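Local coordinates for protein tonb-dependent siderophore receptor (Acinetobacter baumannii, PDB 5FP1) that probably binds iron-chelating siderophores at the bacterial outer membrane and carries out the first step of their TonB-dependent uptake, at residues V57-D62 with Y198-I203; A74-N79 with W301-D306; R262-Q267 with D404-R409; N366-D369 with N373-S376; G378-C383 with T388-S393. One frame throughout, in Å; residues are numbered along the deposited sequence. Where two conformers were deposited one is given.

Contacts 1 and 2 join the plug to the barrel, whereas contacts 3, 4 and 5 lie within the barrel and its connecting loops. Contact 1 lies nearest the centre of the chain, about 13 Å from it, and about 22 Å centre to centre from contact 2. Contacts 2 and 3 touch where T302 OG1 hydrogen-bonds to D263 OD2 at 2.7 Å. Contact 3 is joined to contact 4 by backbone pairing of strands 405-428 and 346-368, as in Q407 N to N366 O at 2.8 Å. Contact 5 meets contact 3 through W390 NE1 and D404 OD2, 2.7 Å apart, and packs F379 against contact 4. A bound phosphate lies about 3 Å from the E76 side chain.

Contact 1 (V57-D62 with Y198-I203); sequences VTTLAD and YKRVGI
R200 reaches inward from strand 197-209 and brings one terminal nitrogen, NH2, against two consecutive threonines, T58 and T59. Its first torsion (chi1 57°) sets CG between the backbone N and the carbonyl carbon; from CG to NE the chain then runs out extended, which spans a wide gap, for the closest CA atoms of the two segments, T58 and R200, are 11.2 Å apart. T58 comes to the edge of the guanidinium, with OG1 near its plane and 3.4 Å from R200 NH2. The angle is too poor for a hydrogen bond. A water mediates instead: T58 OG1 lies 2.7 Å from it, and R200 NH2 gives it a long, weak bond of 3.4 Å. T59 meets the same nitrogen with a methyl group, CG2 standing 3.6 Å from R200 NH2, the threonine lying roughly perpendicular to the arginine chain.

The division of labour in T59 follows from its chi1 of 66°. While CG2 is offered to the arginine, OG1 accepts a hydrogen bond of 3.1 Å from D62 N, nearly straight at 163°, and so serves as N-cap of the short helix 60-63. D62 OD2 remains 6.6 Å from R200 NH2, and any attraction between the opposite charges probably acts only at long range. The strong partner of R200 is E110, which takes a salt bridge from NE and helps fix the guanidinium. This barrel-wall arginine, salt-bridged to the plug and set against T58 and T59 beside a weakly bound water, exemplifies the hydrated plug-to-barrel interface of TonB-dependent receptors.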
# COMPACT_ATOMS: atom_id res chain seq x y z
N VAL A 57 9.65 -10.92 4.78
CA VAL A 57 8.33 -10.26 4.81
C VAL A 57 7.37 -11.00 3.91
O VAL A 57 7.71 -11.37 2.78
CB VAL A 57 8.37 -8.77 4.48
CG1 VAL A 57 9.00 -7.99 5.62
CG2 VAL A 57 9.09 -8.52 3.17
N THR A 58 6.17 -11.25 4.42
CA THR A 58 5.22 -12.05 3.68
C THR A 58 4.05 -11.24 3.11
O THR A 58 3.33 -11.73 2.24
CB THR A 58 4.65 -13.17 4.55
OG1 THR A 58 3.83 -12.61 5.57
CG2 THR A 58 5.79 -14.03 5.18
N THR A 59 3.88 -10.02 3.58
CA THR A 59 2.82 -9.14 3.07
C THR A 59 3.43 -7.79 2.68
O THR A 59 4.45 -7.36 3.23
CB THR A 59 1.75 -8.90 4.14
OG1 THR A 59 2.31 -8.17 5.23
CG2 THR A 59 1.16 -10.22 4.67
N LEU A 60 2.79 -7.11 1.75
CA LEU A 60 3.17 -5.75 1.42
C LEU A 60 3.20 -4.85 2.65
O LEU A 60 4.12 -4.06 2.82
CB LEU A 60 2.21 -5.16 0.38
CG LEU A 60 2.45 -3.68 0.04
CD1 LEU A 60 3.81 -3.52 -0.63
CD2 LEU A 60 1.36 -3.10 -0.84
N ALA A 61 2.18 -4.98 3.51
CA ALA A 61 2.08 -4.12 4.67
C ALA A 61 3.36 -4.26 5.52
O ALA A 61 3.97 -3.26 5.93
CB ALA A 61 0.86 -4.49 5.48
N ASP A 62 3.79 -5.50 5.75
CA ASP A 62 5.02 -5.73 6.50
C ASP A 62 6.24 -5.17 5.75
O ASP A 62 7.10 -4.52 6.35
CB ASP A 62 5.21 -7.23 6.79
CG ASP A 62 4.24 -7.73 7.84
OD1 ASP A 62 3.69 -6.94 8.60
OD2 ASP A 62 3.99 -8.93 7.89
N TYR A 198 -4.54 -15.90 10.30
CA TYR A 198 -4.43 -15.73 8.86
C TYR A 198 -4.23 -17.07 8.19
O TYR A 198 -3.42 -17.88 8.65
CB TYR A 198 -3.26 -14.79 8.54
CG TYR A 198 -3.51 -13.46 9.14
CD1 TYR A 198 -4.36 -12.55 8.50
CD2 TYR A 198 -2.97 -13.11 10.37
CE1 TYR A 198 -4.66 -11.33 9.07
CE2 TYR A 198 -3.27 -11.88 10.95
CZ TYR A 198 -4.13 -11.01 10.29
OH TYR A 198 -4.44 -9.79 10.83
N LYS A 199 -4.94 -17.31 7.10
CA LYS A 199 -4.73 -18.52 6.29
C LYS A 199 -4.88 -18.15 4.84
O LYS A 199 -5.86 -17.49 4.45
CB LYS A 199 -5.74 -19.62 6.64
CG LYS A 199 -5.75 -20.03 8.11
CD LYS A 199 -6.76 -21.13 8.40
CE LYS A 199 -6.67 -21.57 9.85
NZ LYS A 199 -6.76 -20.40 10.78
N ARG A 200 -3.93 -18.55 4.01
CA ARG A 200 -4.06 -18.27 2.61
C ARG A 200 -3.31 -19.24 1.70
O ARG A 200 -2.33 -19.87 2.11
CB ARG A 200 -3.64 -16.81 2.33
CG ARG A 200 -2.27 -16.41 2.73
CD ARG A 200 -2.07 -14.89 2.71
NE ARG A 200 -0.75 -14.52 3.21
CZ ARG A 200 -0.51 -14.07 4.43
NH1 ARG A 200 -1.49 -13.95 5.32
NH2 ARG A 200 0.73 -13.79 4.79
N VAL A 201 -3.78 -19.32 0.47
CA VAL A 201 -3.18 -20.14 -0.57
C VAL A 201 -3.15 -19.33 -1.86
O VAL A 201 -4.06 -18.53 -2.15
CB VAL A 201 -4.02 -21.44 -0.75
CG1 VAL A 201 -3.65 -22.18 -2.03
CG2 VAL A 201 -3.85 -22.32 0.48
N GLY A 202 -2.08 -19.50 -2.63
CA GLY A 202 -1.96 -18.83 -3.90
C GLY A 202 -1.20 -19.63 -4.94
O GLY A 202 -0.43 -20.54 -4.62
N ILE A 203 -1.39 -19.23 -6.18
CA ILE A 203 -0.64 -19.78 -7.28
C ILE A 203 -0.46 -18.69 -8.32
O ILE A 203 -1.34 -17.84 -8.52
CB ILE A 203 -1.36 -21.04 -7.85
CG1 ILE A 203 -0.47 -21.77 -8.87
CG2 ILE A 203 -2.67 -20.67 -8.49
CD1 ILE A 203 -1.01 -23.16 -9.22
O HOH W 1 2.51 -13.68 7.73

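Contact 2 (A74-N79 with W301-D306); sequences AGEGGN and WTNPDD
W301 points its indole at the backbone of G75 and E76, an approach across the plug-to-barrel interface of the TonB-dependent receptor fold: the segment 74-79 is a plug loop, and W301 stands near the end of barrel strand 284-304.

The direct contacts are van der Waals in kind. The six-membered ring of the tryptophan meets the loop with its edge, CH2 lying 3.4 Å from G75 O and CZ2 3.7 Å from E76 N, both loop atoms being close to the ring plane. A chi1 of 65° places CG of W301 between its own backbone N and carbonyl carbon and swings the ring toward the loop. Y701 supplies a hydrogen bond to G75 O, so this carbonyl does not depend on the indole for its polar needs. Beside the ring, E76 CG passes N303 ND2 at a looser 4.2 Å.

Hydrogen bonds shape the plug loop from within. It is folded back on itself by E76 N to N79 O and by N79 ND2 to A74 O, the latter 3.2 Å long with the acceptor close to the amide plane. E76 OE1 takes a short 2.6 Å bond from G77 N on its anti side.

Like charges face each other across the contact: the carboxylates of E76 and D306 approach within 5.1 Å, OE2 to OD1, near a bound phosphate that probably comes from the crystallisation liquor.

A water provides a polar bridge between the two segments: lying in the indole plane, it accepts from W301 NE1 at 2.9 Å and probably donates to N79 O at 2.8 Å.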
# COMPACT_ATOMS: atom_id res chain seq x y z
N ALA A 74 -6.05 2.63 8.66
CA ALA A 74 -6.93 1.60 9.16
C ALA A 74 -8.31 1.74 8.55
O ALA A 74 -8.64 2.79 7.96
CB ALA A 74 -7.03 1.68 10.67
N GLY A 75 -9.12 0.69 8.70
CA GLY A 75 -10.49 0.69 8.23
C GLY A 75 -11.51 1.14 9.25
O GLY A 75 -11.22 1.29 10.43
N GLU A 76 -12.73 1.37 8.78
CA GLU A 76 -13.84 1.66 9.69
C GLU A 76 -15.16 1.31 9.02
O GLU A 76 -15.21 0.37 8.24
CB GLU A 76 -13.82 3.11 10.16
CG GLU A 76 -14.34 3.27 11.59
CD GLU A 76 -15.53 4.22 11.67
OE1 GLU A 76 -16.64 3.81 11.27
OE2 GLU A 76 -15.37 5.38 12.14
N GLY A 77 -16.24 1.99 9.39
CA GLY A 77 -17.54 1.62 8.90
C GLY A 77 -17.73 1.89 7.42
O GLY A 77 -18.44 1.15 6.74
N GLY A 78 -17.08 2.94 6.93
CA GLY A 78 -17.22 3.38 5.55
C GLY A 78 -16.00 3.22 4.68
O GLY A 78 -15.94 3.78 3.59
N ASN A 79 -14.99 2.48 5.15
CA ASN A 79 -13.85 2.17 4.30
C ASN A 79 -13.18 0.88 4.69
O ASN A 79 -13.08 0.58 5.87
CB ASN A 79 -12.85 3.31 4.32
CG ASN A 79 -12.14 3.44 5.64
OD1 ASN A 79 -12.74 3.79 6.66
ND2 ASN A 79 -10.82 3.23 5.62
N TRP A 301 -15.64 -7.30 10.99
CA TRP A 301 -14.62 -7.12 12.01
C TRP A 301 -15.07 -6.11 13.07
O TRP A 301 -16.07 -5.39 12.89
CB TRP A 301 -13.23 -6.77 11.42
CG TRP A 301 -13.19 -5.50 10.77
CD1 TRP A 301 -13.50 -5.24 9.45
CD2 TRP A 301 -12.86 -4.23 11.36
NE1 TRP A 301 -13.40 -3.89 9.21
CE2 TRP A 301 -13.00 -3.25 10.35
CE3 TRP A 301 -12.48 -3.82 12.64
CZ2 TRP A 301 -12.76 -1.89 10.59
CZ3 TRP A 301 -12.23 -2.47 12.87
CH2 TRP A 301 -12.39 -1.52 11.86
N THR A 302 -14.33 -6.09 14.17
CA THR A 302 -14.75 -5.36 15.35
C THR A 302 -13.99 -4.08 15.58
O THR A 302 -12.76 -4.08 15.70
CB THR A 302 -14.60 -6.23 16.62
OG1 THR A 302 -15.44 -7.37 16.51
CG2 THR A 302 -14.97 -5.43 17.85
N ASN A 303 -14.74 -2.99 15.68
CA ASN A 303 -14.24 -1.72 16.20
C ASN A 303 -14.38 -1.78 17.75
O ASN A 303 -15.48 -1.97 18.26
CB ASN A 303 -15.04 -0.57 15.57
CG ASN A 303 -14.80 0.80 16.22
OD1 ASN A 303 -14.34 0.94 17.36
ND2 ASN A 303 -15.21 1.83 15.49
N PRO A 304 -13.25 -1.66 18.48
CA PRO A 304 -13.32 -1.79 19.95
C PRO A 304 -13.97 -0.55 20.62
O PRO A 304 -13.33 0.49 20.82
CB PRO A 304 -11.84 -1.94 20.34
CG PRO A 304 -11.14 -1.07 19.33
CD PRO A 304 -11.89 -1.34 18.03
N ASP A 305 -15.26 -0.68 20.86
CA ASP A 305 -16.12 0.25 21.61
C ASP A 305 -16.68 1.46 20.86
O ASP A 305 -17.63 2.05 21.33
CB ASP A 305 -15.50 0.71 22.92
CG ASP A 305 -16.57 0.98 23.98
OD1 ASP A 305 -17.47 0.11 24.11
OD2 ASP A 305 -16.51 2.03 24.70
N ASP A 306 -16.11 1.82 19.71
CA ASP A 306 -16.70 2.86 18.87
C ASP A 306 -16.92 4.15 19.66
O ASP A 306 -17.94 4.82 19.51
CB ASP A 306 -18.01 2.35 18.31
CG ASP A 306 -18.50 3.13 17.10
OD1 ASP A 306 -17.71 3.78 16.42
OD2 ASP A 306 -19.68 3.04 16.81
O HOH W 2 -13.59 -1.71 7.31

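Contact 3 (R262-Q267 with D404-R409); sequences RDFQKQ and DRLQAR. With C8E ((hydroxyethyloxy)tri(ethyloxy)octane), chain D.
D263 OD1 is gripped twice by R262, the residue whose backbone oxygen also touches L406 across the contact. R262 NE donates to D263 OD1 at 2.9 Å and R262 NH2 at 3.0 Å, a side-on salt bridge in which both nitrogens converge on one oxygen lying 6° out of the guanidinium plane. NE meets that oxygen nearly along its C-O direction, while NH2 uses the syn lone pair. Outside the pair, R262 NH1 reaches H318 O, and D263 OD2 accepts from W259 N; these bonds together would hold both charged groups firmly in place.

The contact proper is apolar. L406 CD1 rests 4.2 Å from F264 CE2, at the edge of the phenyl ring and near its plane, and equally far from R262 O. The two side chains run antiparallel alongside one another, a chi1 of 61° setting the ring between the backbone N and carbonyl carbon of F264. They belong to strands 264-279 and 405-428 of the transmembrane beta-barrel, which are not neighbours: strands 284-304, 315-341 and 346-368 come between them in the order of pairing, and L406 also packs on L320 and I367.

On either side of L406 in sequence, R405 and Q407 are bonded to each other, R405 NH1 donating to Q407 OE1 at 2.9 Å from above the amide's carbonyl plane. A detergent molecule lies beyond, its C8 4.1 Å from A408 CB and its C5 3.8 Å from R409 C.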
# COMPACT_ATOMS: atom_id res chain seq x y z
N ARG A 262 -18.07 -14.50 15.41
CA ARG A 262 -18.84 -13.61 14.51
C ARG A 262 -18.01 -13.11 13.31
O ARG A 262 -18.50 -13.04 12.18
CB ARG A 262 -19.31 -12.40 15.28
CG ARG A 262 -20.26 -11.51 14.51
CD ARG A 262 -20.47 -10.18 15.18
NE ARG A 262 -19.28 -9.33 15.16
CZ ARG A 262 -19.21 -8.11 15.70
NH1 ARG A 262 -20.24 -7.59 16.35
NH2 ARG A 262 -18.09 -7.41 15.57
N ASP A 263 -16.78 -12.70 13.60
CA ASP A 263 -15.94 -11.93 12.69
C ASP A 263 -15.25 -12.88 11.70
O ASP A 263 -14.98 -14.03 12.02
CB ASP A 263 -14.86 -11.18 13.45
CG ASP A 263 -15.40 -10.10 14.39
OD1 ASP A 263 -16.58 -9.67 14.29
OD2 ASP A 263 -14.58 -9.62 15.20
N PHE A 264 -14.95 -12.38 10.51
CA PHE A 264 -14.26 -13.19 9.50
C PHE A 264 -13.79 -12.25 8.40
O PHE A 264 -14.28 -11.13 8.27
CB PHE A 264 -15.17 -14.28 8.91
CG PHE A 264 -16.40 -13.72 8.21
CD1 PHE A 264 -16.36 -13.38 6.86
CD2 PHE A 264 -17.56 -13.51 8.92
CE1 PHE A 264 -17.47 -12.81 6.25
CE2 PHE A 264 -18.68 -12.98 8.30
CZ PHE A 264 -18.62 -12.61 6.97
N GLN A 265 -12.87 -12.73 7.59
CA GLN A 265 -12.55 -12.03 6.36
C GLN A 265 -12.06 -13.01 5.34
O GLN A 265 -11.15 -13.80 5.60
CB GLN A 265 -11.50 -10.93 6.59
CG GLN A 265 -11.10 -10.15 5.32
CD GLN A 265 -10.63 -8.74 5.64
OE1 GLN A 265 -10.03 -8.49 6.70
NE2 GLN A 265 -10.93 -7.78 4.74
N LYS A 266 -12.66 -12.93 4.17
CA LYS A 266 -12.29 -13.77 3.05
C LYS A 266 -12.05 -12.90 1.81
O LYS A 266 -12.94 -12.17 1.36
CB LYS A 266 -13.42 -14.76 2.76
CG LYS A 266 -13.65 -15.76 3.89
CD LYS A 266 -15.03 -16.40 3.79
CE LYS A 266 -15.20 -17.47 4.87
NZ LYS A 266 -16.48 -18.22 4.71
N GLN A 267 -10.83 -12.95 1.31
CA GLN A 267 -10.49 -12.23 0.10
C GLN A 267 -10.19 -13.25 -0.98
O GLN A 267 -9.60 -14.31 -0.72
CB GLN A 267 -9.28 -11.33 0.36
CG GLN A 267 -9.51 -10.32 1.48
CD GLN A 267 -8.44 -9.25 1.57
OE1 GLN A 267 -7.29 -9.46 1.22
NE2 GLN A 267 -8.84 -8.09 2.06
N ASP A 404 -26.71 -14.12 17.35
CA ASP A 404 -27.60 -13.46 16.42
C ASP A 404 -27.33 -13.99 15.00
O ASP A 404 -26.62 -14.95 14.85
CB ASP A 404 -27.41 -11.95 16.52
CG ASP A 404 -27.61 -11.44 17.94
OD1 ASP A 404 -28.74 -11.52 18.45
OD2 ASP A 404 -26.64 -10.94 18.55
N ARG A 405 -27.89 -13.36 13.98
CA ARG A 405 -27.75 -13.81 12.60
C ARG A 405 -27.27 -12.65 11.74
O ARG A 405 -27.69 -11.51 11.92
CB ARG A 405 -29.14 -14.27 12.09
CG ARG A 405 -29.18 -14.87 10.70
CD ARG A 405 -30.49 -15.62 10.47
NE ARG A 405 -31.67 -14.78 10.72
CZ ARG A 405 -32.22 -13.97 9.82
NH1 ARG A 405 -31.69 -13.87 8.60
NH2 ARG A 405 -33.28 -13.25 10.13
N LEU A 406 -26.42 -12.96 10.78
CA LEU A 406 -25.98 -12.00 9.77
C LEU A 406 -26.73 -12.23 8.49
O LEU A 406 -26.92 -13.38 8.08
CB LEU A 406 -24.48 -12.16 9.52
CG LEU A 406 -23.60 -11.80 10.71
CD1 LEU A 406 -22.16 -12.06 10.42
CD2 LEU A 406 -23.78 -10.37 11.17
N GLN A 407 -27.16 -11.16 7.84
CA GLN A 407 -27.80 -11.31 6.55
C GLN A 407 -27.25 -10.32 5.55
O GLN A 407 -27.22 -9.13 5.80
CB GLN A 407 -29.30 -11.09 6.69
CG GLN A 407 -30.08 -11.21 5.40
CD GLN A 407 -31.55 -11.47 5.65
OE1 GLN A 407 -31.94 -12.58 6.00
NE2 GLN A 407 -32.36 -10.44 5.50
N ALA A 408 -26.87 -10.83 4.39
CA ALA A 408 -26.26 -9.97 3.37
C ALA A 408 -27.30 -8.98 2.86
O ALA A 408 -28.48 -9.32 2.75
CB ALA A 408 -25.72 -10.82 2.23
N ARG A 409 -26.87 -7.77 2.57
CA ARG A 409 -27.73 -6.67 2.15
C ARG A 409 -26.99 -5.90 1.03
O ARG A 409 -25.88 -5.45 1.26
CB ARG A 409 -27.94 -5.71 3.33
CG ARG A 409 -28.78 -4.47 3.04
CD ARG A 409 -28.49 -3.32 4.02
NE ARG A 409 -27.11 -2.90 3.85
CZ ARG A 409 -26.12 -3.09 4.72
NH1 ARG A 409 -26.35 -3.61 5.92
NH2 ARG A 409 -24.90 -2.72 4.39
C1 C8E D . -21.07 -8.66 -4.06
C2 C8E D . -21.91 -7.69 -3.25
C3 C8E D . -23.27 -8.32 -2.99
C4 C8E D . -23.68 -8.19 -1.54
C5 C8E D . -25.19 -8.21 -1.37
C6 C8E D . -25.84 -9.46 -1.94
C7 C8E D . -27.34 -9.40 -1.67
C8 C8E D . -27.89 -10.73 -1.20
O9 C8E D . -29.29 -10.56 -0.96

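Contact 4 (N366-D369 with N373-S376); sequences NIID and NVSS
I367 and S375 exchange two backbone hydrogen bonds, I367 N to S375 O at 2.7 Å and S375 N to I367 O at 2.9 Å, the hydrogen-bonded pair of a short antiparallel pairing. The first is nearly linear. One residue pair beyond the neighbouring I368 and V374, D369 N donates to N373 O at 3.0 Å.

Near the turn a side chain joins in. With chi1 at 73°, the carboxylate of D369 swings back over its own backbone, and OD1 accepts from N373 N at 2.9 Å. That donor stands 42° out of the carboxylate plane and the bond is bent (137°), so it is probably weaker than the backbone bonds. A weak bond from K371 N to the same oxygen ties the intervening turn to the aspartate as well.

Between these bonds the strands press close enough for CA-H...O contacts, V374 CA lying 3.3 Å from I367 O and I368 CA 3.2 Å from N373 O. The packing outside them is thinner. I368 CG1 and V374 CG2 touch on one face at 4.2 Å, while the other branch of V374, CG1, lies against the amide of N366, 3.8 Å from its CG. The polar end of that amide is engaged elsewhere, with R409 NH1 on OD1. On the opposite face I367 leans over S375, whose hydroxyl OG bonds to T377 N and G378 N. Strand 346-368 thus turns back into the two-residue strand 374-375, a beta hairpin of the kind that extends barrel strands into the loops of outer-membrane receptors.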
# COMPACT_ATOMS: atom_id res chain seq x y z
N ASN A 366 -26.55 -7.00 7.54
CA ASN A 366 -27.47 -6.68 8.63
C ASN A 366 -27.27 -7.72 9.74
O ASN A 366 -26.97 -8.89 9.46
CB ASN A 366 -28.92 -6.71 8.18
CG ASN A 366 -29.30 -5.50 7.34
OD1 ASN A 366 -28.76 -4.42 7.50
ND2 ASN A 366 -30.27 -5.70 6.47
N ILE A 367 -27.46 -7.27 10.97
CA ILE A 367 -27.46 -8.13 12.14
C ILE A 367 -28.91 -8.21 12.64
O ILE A 367 -29.56 -7.18 12.79
CB ILE A 367 -26.60 -7.54 13.26
CG1 ILE A 367 -25.35 -6.88 12.66
CG2 ILE A 367 -26.22 -8.62 14.23
CD1 ILE A 367 -24.83 -5.70 13.49
N ILE A 368 -29.40 -9.42 12.89
CA ILE A 368 -30.81 -9.63 13.24
C ILE A 368 -30.85 -10.45 14.52
O ILE A 368 -30.24 -11.51 14.60
CB ILE A 368 -31.57 -10.36 12.12
CG1 ILE A 368 -31.38 -9.61 10.79
CG2 ILE A 368 -33.06 -10.48 12.47
CD1 ILE A 368 -32.02 -10.27 9.60
N ASP A 369 -31.49 -9.92 15.56
CA ASP A 369 -31.56 -10.67 16.80
C ASP A 369 -32.81 -11.57 16.85
O ASP A 369 -33.59 -11.61 15.90
CB ASP A 369 -31.50 -9.74 18.02
CG ASP A 369 -32.78 -8.95 18.23
OD1 ASP A 369 -33.78 -9.22 17.53
OD2 ASP A 369 -32.76 -8.05 19.09
N ASN A 373 -35.23 -7.57 15.59
CA ASN A 373 -34.62 -6.25 15.46
C ASN A 373 -33.42 -6.35 14.50
O ASN A 373 -32.70 -7.36 14.52
CB ASN A 373 -34.13 -5.77 16.80
CG ASN A 373 -35.24 -5.68 17.83
OD1 ASN A 373 -35.24 -6.36 18.86
ND2 ASN A 373 -36.20 -4.87 17.54
N VAL A 374 -33.23 -5.31 13.72
CA VAL A 374 -32.18 -5.24 12.69
C VAL A 374 -31.25 -4.05 12.94
O VAL A 374 -31.72 -2.96 13.23
CB VAL A 374 -32.80 -5.07 11.31
CG1 VAL A 374 -31.74 -5.05 10.22
CG2 VAL A 374 -33.82 -6.19 11.07
N SER A 375 -29.94 -4.26 12.83
CA SER A 375 -28.96 -3.17 12.91
C SER A 375 -27.84 -3.46 11.93
O SER A 375 -27.59 -4.61 11.58
CB SER A 375 -28.39 -3.08 14.34
OG SER A 375 -27.35 -2.11 14.45
N SER A 376 -27.16 -2.41 11.50
CA SER A 376 -25.95 -2.57 10.72
C SER A 376 -24.69 -2.36 11.56
O SER A 376 -23.57 -2.56 11.06
CB SER A 376 -25.97 -1.60 9.53
OG SER A 376 -25.88 -0.27 10.01

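Contact 5 (G378-C383 with T388-S393); sequences GFYSDC and TNWCTS
C383 and C391 are joined covalently, SG to SG at 2.1 Å, in a disulfide-closed loop between strands 374-375 and 391-393 of the receptor barrel. Its chi3 of -91° is the relaxed, nearly perpendicular twist of a disulfide.

Polar bonds shape the loop and hold it from outside. The first half arrives at C383 through a type I beta turn from Y380, whose carbonyl O accepts from C383 N at 2.8 Å. W317 NE1 donates to F379 O, and D404 is the outside partner of the W390 indole nitrogen.

Aromatic contacts and packing do the rest, with W390 at their centre. With CG beside its own backbone N (chi1 -57°), F379 points its ring edge at the face of the indole's five-membered ring in an offset edge-to-face pair, the centroids 5.6 Å apart and the planes at 80°. F379 CB makes a CH-pi contact directly above the same five-membered ring, 4.0 Å from its centroid. The backbone follows onto this tryptophan: F379 N lies over the face toward the rim, F379 O sits 3.2 Å from W390 CB, and G378, having no side chain, brings CA to 3.4 Å from W390 CZ3. Y380 lies roughly perpendicular to T388 and W390; its CE2 is 3.6 Å from T388 OG1, and W390 CD1 comes to its ring edge, near the plane, 4.1 Å from Y380 CD2.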
# COMPACT_ATOMS: atom_id res chain seq x y z
N GLY A 378 -24.79 -2.93 15.53
CA GLY A 378 -24.76 -3.84 16.66
C GLY A 378 -25.82 -3.59 17.71
O GLY A 378 -26.55 -2.61 17.64
N PHE A 379 -25.87 -4.47 18.71
CA PHE A 379 -26.84 -4.34 19.80
C PHE A 379 -26.14 -4.05 21.13
O PHE A 379 -24.96 -4.40 21.33
CB PHE A 379 -27.68 -5.62 19.89
CG PHE A 379 -28.41 -5.98 18.61
CD1 PHE A 379 -29.37 -5.13 18.08
CD2 PHE A 379 -28.14 -7.17 17.95
CE1 PHE A 379 -30.02 -5.45 16.90
CE2 PHE A 379 -28.80 -7.50 16.79
CZ PHE A 379 -29.73 -6.65 16.25
N TYR A 380 -26.86 -3.41 22.04
CA TYR A 380 -26.41 -3.15 23.41
C TYR A 380 -25.11 -2.36 23.45
O TYR A 380 -24.18 -2.72 24.16
CB TYR A 380 -26.25 -4.45 24.20
CG TYR A 380 -27.50 -5.27 24.18
CD1 TYR A 380 -28.65 -4.82 24.79
CD2 TYR A 380 -27.55 -6.47 23.50
CE1 TYR A 380 -29.82 -5.55 24.74
CE2 TYR A 380 -28.72 -7.21 23.43
CZ TYR A 380 -29.84 -6.74 24.06
OH TYR A 380 -30.98 -7.47 24.00
N SER A 381 -25.06 -1.28 22.70
CA SER A 381 -23.86 -0.46 22.66
C SER A 381 -23.58 0.23 24.00
O SER A 381 -22.50 0.78 24.21
CB SER A 381 -23.97 0.57 21.57
OG SER A 381 -24.97 1.50 21.85
N ASP A 382 -24.56 0.20 24.91
CA ASP A 382 -24.36 0.66 26.28
C ASP A 382 -24.02 -0.47 27.27
O ASP A 382 -23.92 -0.23 28.49
CB ASP A 382 -25.60 1.43 26.77
CG ASP A 382 -26.83 0.54 26.88
OD1 ASP A 382 -26.78 -0.67 26.58
OD2 ASP A 382 -27.89 1.06 27.27
N CYS A 383 -23.80 -1.67 26.76
CA CYS A 383 -23.39 -2.82 27.57
C CYS A 383 -24.35 -3.11 28.74
O CYS A 383 -23.94 -3.61 29.79
CB CYS A 383 -21.94 -2.67 28.04
SG CYS A 383 -20.75 -2.53 26.67
N THR A 388 -26.22 -11.86 25.25
CA THR A 388 -25.87 -12.30 23.90
C THR A 388 -24.43 -11.86 23.50
O THR A 388 -24.08 -11.87 22.32
CB THR A 388 -26.93 -11.83 22.89
OG1 THR A 388 -27.12 -10.42 23.00
CG2 THR A 388 -28.29 -12.55 23.17
N ASN A 389 -23.63 -11.51 24.51
CA ASN A 389 -22.19 -11.37 24.39
C ASN A 389 -21.69 -10.17 23.54
O ASN A 389 -20.55 -10.22 23.05
CB ASN A 389 -21.57 -12.66 23.86
CG ASN A 389 -22.05 -13.89 24.62
OD1 ASN A 389 -22.04 -13.89 25.83
ND2 ASN A 389 -22.43 -14.96 23.91
N TRP A 390 -22.51 -9.12 23.45
CA TRP A 390 -22.20 -7.95 22.65
C TRP A 390 -21.10 -7.06 23.20
O TRP A 390 -20.59 -6.23 22.46
CB TRP A 390 -23.48 -7.11 22.33
CG TRP A 390 -24.12 -7.63 21.12
CD1 TRP A 390 -25.07 -8.63 21.04
CD2 TRP A 390 -23.76 -7.32 19.77
NE1 TRP A 390 -25.35 -8.91 19.74
CE2 TRP A 390 -24.55 -8.14 18.93
CE3 TRP A 390 -22.86 -6.42 19.19
CZ2 TRP A 390 -24.47 -8.08 17.56
CZ3 TRP A 390 -22.79 -6.35 17.81
CH2 TRP A 390 -23.58 -7.18 17.01
N CYS A 391 -20.78 -7.19 24.49
CA CYS A 391 -19.65 -6.52 25.09
C CYS A 391 -18.76 -7.53 25.77
O CYS A 391 -19.22 -8.57 26.23
CB CYS A 391 -20.08 -5.48 26.13
SG CYS A 391 -21.19 -4.23 25.48
N THR A 392 -17.49 -7.20 25.86
CA THR A 392 -16.53 -8.05 26.55
C THR A 392 -15.75 -7.23 27.58
O THR A 392 -15.94 -6.00 27.70
CB THR A 392 -15.59 -8.75 25.53
OG1 THR A 392 -14.89 -9.81 26.17
CG2 THR A 392 -14.59 -7.78 24.93
N SER A 393 -14.89 -7.89 28.34
CA SER A 393 -14.12 -7.20 29.36
C SER A 393 -12.97 -6.40 28.73
O SER A 393 -12.29 -6.88 27.83
CB SER A 393 -13.56 -8.21 30.39
OG SER A 393 -13.01 -7.51 31.49